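Local coordinates for alcohol dehydrogenase, zinc-containing (PDB 5YLN), which probably oxidises alcohols with NAD+ as a zinc-dependent alcohol dehydrogenase, at residues I88-A93 and G295-N300; D143-A148 and E315-V320. One frame throughout, in Å; residues are numbered along the deposited sequence.

Contact 1: residues I88-A93 and G295-N300; sequences ISCVCA and GLVSTN
Beside a zinc site, at the junction where the chain returns from the Rossmann-type domain to the GroES-like catalytic part of this alcohol dehydrogenase, C90 and V91 meet V297 and T299. The side chain of C90 comes within about 4 Å of that of H64, which holds a zinc ion with C42. The side chain of V297 is about 4 Å from a bound Tris molecule, probably from the crystallisation liquor, consistent with a place on the wall of the active-site pocket. Residue V297 turns its CG1 into the position between its own backbone N and carbonyl carbon (chi1 73°), and this methyl meets C90 SG at 3.7 Å. T299 CG2 covers the same sulfur more loosely, at 4.2 Å. Two polar groups grip S89 OG: it hydrogen-bonds T299 OG1 at 2.8 Å and accepts from V91 N at 3.1 Å. The latter bond is nearly straight (169°) and closes an ST turn, so the hydroxyl that reaches across is also fixed by its own backbone. On the other segment, E161 OE1 receives both S298 N and T299 N, while S298 OG pairs with A106 N in the lobe of the four-cysteine zinc. L296 N is bonded to N289 OD1 of the second subunit. V91 rests its two methyls on successive carbonyl oxygens, CG2 3.5 Å from V297 O and CG1 3.6 Å from S298 O.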
loop_
_atom_site.group_PDB
_atom_site.type_symbol
_atom_site.label_atom_id
_atom_site.label_comp_id
_atom_site.label_asym_id
_atom_site.label_seq_id
_atom_site.Cartn_x
_atom_site.Cartn_y
_atom_site.Cartn_z
ATOM N N ILE A 88 -19.260 16.520 16.765
ATOM C CA ILE A 88 -19.829 15.331 16.143
ATOM C C ILE A 88 -18.901 14.910 15.012
ATOM O O ILE A 88 -18.674 15.674 14.061
ATOM C CB ILE A 88 -21.253 15.562 15.620
ATOM C CG1 ILE A 88 -22.091 16.353 16.636
ATOM C CG2 ILE A 88 -21.916 14.223 15.312
ATOM C CD1 ILE A 88 -22.707 17.593 16.062
ATOM N N SER A 89 -18.378 13.690 15.119
ATOM C CA SER A 89 -17.564 13.113 14.059
ATOM C C SER A 89 -18.419 12.774 12.840
ATOM O O SER A 89 -19.607 12.468 12.953
ATOM C CB SER A 89 -16.852 11.851 14.582
ATOM O OG SER A 89 -16.330 11.086 13.524
ATOM N N CYS A 90 -17.800 12.825 11.659
ATOM C CA CYS A 90 -18.521 12.442 10.450
ATOM C C CYS A 90 -18.815 10.949 10.390
ATOM O O CYS A 90 -19.637 10.525 9.569
ATOM C CB CYS A 90 -17.742 12.879 9.200
ATOM S SG CYS A 90 -16.104 12.106 8.998
ATOM N N VAL A 91 -18.199 10.151 11.261
ATOM C CA VAL A 91 -18.300 8.698 11.243
ATOM C C VAL A 91 -18.956 8.227 12.535
ATOM O O VAL A 91 -18.544 8.639 13.623
ATOM C CB VAL A 91 -16.905 8.061 11.080
ATOM C CG1 VAL A 91 -16.933 6.599 11.494
ATOM C CG2 VAL A 91 -16.412 8.222 9.633
ATOM N N CYS A 92 -19.966 7.356 12.416
ATOM C CA CYS A 92 -20.591 6.732 13.578
ATOM C C CYS A 92 -19.921 5.400 13.884
ATOM O O CYS A 92 -19.641 4.616 12.971
ATOM C CB CYS A 92 -22.079 6.487 13.336
ATOM S SG CYS A 92 -22.996 7.933 12.790
ATOM N N ALA A 93 -19.735 5.120 15.176
ATOM C CA ALA A 93 -19.042 3.921 15.641
ATOM C C ALA A 93 -19.855 3.269 16.755
ATOM O O ALA A 93 -20.128 3.903 17.773
ATOM C CB ALA A 93 -17.630 4.271 16.133
ATOM N N GLY A 295 -8.221 4.917 1.849
ATOM C CA GLY A 295 -9.021 4.809 3.040
ATOM C C GLY A 295 -10.134 5.833 3.114
ATOM O O GLY A 295 -10.092 6.893 2.482
ATOM N N LEU A 296 -11.161 5.461 3.860
ATOM C CA LEU A 296 -12.164 6.365 4.405
ATOM C C LEU A 296 -11.747 6.706 5.834
ATOM O O LEU A 296 -11.403 5.804 6.613
ATOM C CB LEU A 296 -13.532 5.685 4.406
ATOM C CG LEU A 296 -14.697 6.342 5.144
ATOM C CD1 LEU A 296 -14.909 7.712 4.586
ATOM C CD2 LEU A 296 -15.943 5.495 4.976
ATOM N N VAL A 297 -11.795 7.991 6.182
ATOM C CA VAL A 297 -11.419 8.408 7.523
ATOM C C VAL A 297 -12.199 7.600 8.556
ATOM O O VAL A 297 -13.355 7.222 8.332
ATOM C CB VAL A 297 -11.655 9.918 7.706
ATOM C CG1 VAL A 297 -13.166 10.229 7.809
ATOM C CG2 VAL A 297 -10.925 10.431 8.948
ATOM N N SER A 298 -11.555 7.302 9.691
ATOM C CA SER A 298 -12.246 6.676 10.815
ATOM C C SER A 298 -12.567 7.646 11.944
ATOM O O SER A 298 -13.605 7.496 12.601
ATOM C CB SER A 298 -11.412 5.520 11.382
ATOM O OG SER A 298 -11.762 4.319 10.729
ATOM N N THR A 299 -11.709 8.649 12.140
ATOM C CA THR A 299 -11.702 9.617 13.243
ATOM C C THR A 299 -11.286 8.996 14.578
ATOM O O THR A 299 -11.493 9.599 15.639
ATOM C CB THR A 299 -13.037 10.391 13.394
ATOM O OG1 THR A 299 -14.063 9.556 13.938
ATOM C CG2 THR A 299 -13.502 10.914 12.058
ATOM N N ASN A 300 -10.608 7.842 14.561
ATOM C CA ASN A 300 -10.029 7.335 15.799
ATOM C C ASN A 300 -8.953 8.270 16.366
ATOM O O ASN A 300 -8.677 8.225 17.571
ATOM C CB ASN A 300 -9.469 5.926 15.577
ATOM C CG ASN A 300 -8.442 5.875 14.471
ATOM O OD1 ASN A 300 -8.667 6.374 13.374
ATOM N ND2 ASN A 300 -7.299 5.289 14.763
#

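Contact 2: residues D143-A148 and E315-V320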
loop_
_atom_site.group_PDB
_atom_site.type_symbol
_atom_site.label_atom_id
_atom_site.label_comp_id
_atom_site.label_asym_id
_atom_site.label_seq_id
_atom_site.Cartn_x
_atom_site.Cartn_y
_atom_site.Cartn_z
ATOM N N ASP A 143 -10.766 25.787 25.026
ATOM C CA ASP A 143 -9.661 26.574 24.491
ATOM C C ASP A 143 -9.732 26.754 22.976
ATOM O O ASP A 143 -9.055 27.635 22.431
ATOM C CB ASP A 143 -8.334 25.909 24.874
ATOM C CG ASP A 143 -7.124 26.761 24.530
ATOM O OD1 ASP A 143 -7.242 28.007 24.554
ATOM O OD2 ASP A 143 -6.057 26.177 24.230
ATOM N N LEU A 144 -10.521 25.944 22.281
ATOM C CA LEU A 144 -10.525 25.955 20.830
ATOM C C LEU A 144 -11.711 26.744 20.292
ATOM O O LEU A 144 -12.799 26.756 20.872
ATOM C CB LEU A 144 -10.539 24.527 20.278
ATOM C CG LEU A 144 -9.276 23.688 20.516
ATOM C CD1 LEU A 144 -9.343 22.357 19.771
ATOM C CD2 LEU A 144 -8.021 24.468 20.128
ATOM N N SER A 145 -11.476 27.414 19.171
ATOM C CA SER A 145 -12.519 28.135 18.458
ATOM C C SER A 145 -13.470 27.168 17.748
ATOM O O SER A 145 -13.089 26.064 17.343
ATOM C CB SER A 145 -11.896 29.083 17.434
ATOM O OG SER A 145 -11.336 28.331 16.366
ATOM N N ASP A 146 -14.723 27.612 17.601
ATOM C CA ASP A 146 -15.742 26.837 16.892
ATOM C C ASP A 146 -15.284 26.471 15.485
ATOM O O ASP A 146 -15.489 25.343 15.035
ATOM C CB ASP A 146 -17.045 27.631 16.826
ATOM C CG ASP A 146 -17.785 27.697 18.171
ATOM O OD1 ASP A 146 -17.288 27.167 19.194
ATOM O OD2 ASP A 146 -18.896 28.273 18.189
ATOM N N GLU A 147 -14.628 27.403 14.794
ATOM C CA GLU A 147 -14.197 27.144 13.427
ATOM C C GLU A 147 -13.168 26.027 13.384
ATOM O O GLU A 147 -13.179 25.201 12.466
ATOM C CB GLU A 147 -13.631 28.421 12.802
ATOM C CG GLU A 147 -14.669 29.510 12.536
ATOM C CD GLU A 147 -15.210 30.143 13.811
ATOM O OE1 GLU A 147 -16.447 30.199 13.957
ATOM O OE2 GLU A 147 -14.402 30.564 14.669
ATOM N N ALA A 148 -12.273 25.981 14.373
ATOM C CA ALA A 148 -11.298 24.903 14.415
ATOM C C ALA A 148 -11.962 23.581 14.778
ATOM O O ALA A 148 -11.595 22.530 14.240
ATOM C CB ALA A 148 -10.178 25.231 15.402
ATOM N N GLU A 315 -3.008 25.875 13.599
ATOM C CA GLU A 315 -4.281 26.564 13.786
ATOM C C GLU A 315 -5.204 26.237 12.617
ATOM O O GLU A 315 -5.205 26.940 11.593
ATOM C CB GLU A 315 -4.061 28.073 13.947
ATOM C CG GLU A 315 -2.916 28.678 13.122
ATOM C CD GLU A 315 -2.662 30.157 13.455
ATOM O OE1 GLU A 315 -2.416 30.466 14.645
ATOM O OE2 GLU A 315 -2.716 31.009 12.533
ATOM N N PRO A 316 -6.011 25.176 12.727
ATOM C CA PRO A 316 -6.889 24.785 11.610
ATOM C C PRO A 316 -7.983 25.792 11.290
ATOM O O PRO A 316 -8.592 25.689 10.220
ATOM C CB PRO A 316 -7.489 23.462 12.086
ATOM C CG PRO A 316 -7.395 23.532 13.587
ATOM C CD PRO A 316 -6.149 24.270 13.879
ATOM N N GLU A 317 -8.251 26.761 12.166
ATOM C CA GLU A 317 -9.296 27.721 11.859
ATOM C C GLU A 317 -8.981 28.528 10.611
ATOM O O GLU A 317 -9.890 29.159 10.070
ATOM C CB GLU A 317 -9.546 28.657 13.048
ATOM C CG GLU A 317 -8.346 29.453 13.531
ATOM C CD GLU A 317 -7.466 28.696 14.541
ATOM O OE1 GLU A 317 -6.696 29.373 15.252
ATOM O OE2 GLU A 317 -7.532 27.447 14.628
ATOM N N LYS A 318 -7.738 28.505 10.117
ATOM C CA LYS A 318 -7.460 29.234 8.886
ATOM C C LYS A 318 -7.978 28.517 7.637
ATOM O O LYS A 318 -7.907 29.086 6.552
ATOM C CB LYS A 318 -5.956 29.539 8.760
ATOM C CG LYS A 318 -5.012 28.366 8.923
ATOM C CD LYS A 318 -3.555 28.850 8.997
ATOM C CE LYS A 318 -2.645 27.803 9.635
ATOM N NZ LYS A 318 -1.293 28.334 9.991
ATOM N N LEU A 319 -8.506 27.296 7.770
ATOM C CA LEU A 319 -9.267 26.671 6.693
ATOM C C LEU A 319 -10.604 27.361 6.437
ATOM O O LEU A 319 -11.231 27.103 5.405
ATOM C CB LEU A 319 -9.509 25.195 7.012
ATOM C CG LEU A 319 -8.220 24.360 6.895
ATOM C CD1 LEU A 319 -8.365 23.007 7.569
ATOM C CD2 LEU A 319 -7.799 24.182 5.439
ATOM N N VAL A 320 -11.073 28.212 7.347
ATOM C CA VAL A 320 -12.403 28.805 7.231
ATOM C C VAL A 320 -12.264 30.229 6.713
ATOM O O VAL A 320 -11.564 31.053 7.314
ATOM C CB VAL A 320 -13.164 28.770 8.565
ATOM C CG1 VAL A 320 -14.482 29.571 8.439
ATOM C CG2 VAL A 320 -13.438 27.320 8.965
#
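S145 OG accepts from A148 N at 3.2 Å with an N-H...O angle of 155°, and E317 CB lies against this pair, 3.8 Å from the same OG. The bond makes S145 the N-cap of helix 146-151, whose first turn is the surface that residues 315-320 cover. No hydrogen bond joins the two segments; they meet through carbon atoms and one carboxylate oxygen. A148 CB makes the closest approach, 3.5 Å to E317 OE2, with P316 CG at 3.7 Å. The glutamate gets there by placing CG between its backbone N and carbonyl carbon (chi1 58°) and bending again at CB-CG, so that its chain folds back alongside the methyl of A148. P316 also packs on L156 and on L309 of helix 302-310. At the residue before A148, the side chains of E147 and V320 cross at about a right angle: CB of E147 sits 4.0 Å from V320 CG2. A bend in the E147 chain (chi2 70°) then leads its carboxylate away from V320 to K38 NZ, which D146 OD2 shares, while D146 OD1 pairs with K85. These bridges tie the helix start to strands 33-39 and 85-88. Across from it the backbone coils tightly, L319 N bonding P316 O at 2.9 Å and V320 N bonding E317 O. An N-capped helix thus packs on the 3-10 turn that leads from helix 302-310 into strand 322-325 of the mixed sheet, within the GroES-like catalytic part of the alcohol dehydrogenase fold.

Contacts 1 and 2 lie with centres about 19 Å apart and nearest atoms about 10 Å apart, and do not touch. Their segments alternate along the chain, 88-93, 143-148, 295-300, 315-320, and the chain between the two partners of each contact includes the whole parallel Rossmann sheet. In each, chain from before that sheet meets chain that follows strand 291-293, its last. Helix 302-310 separates the two later segments: 295-300 leads into it, and 315-320 continues to strand 322-325 of the mixed sheet. Contact 1 sits beside the zinc held by C42 and H64 and near the second subunit, contact 2 away from the annotated sites, so the returning chain meets the catalytic part at two separate places.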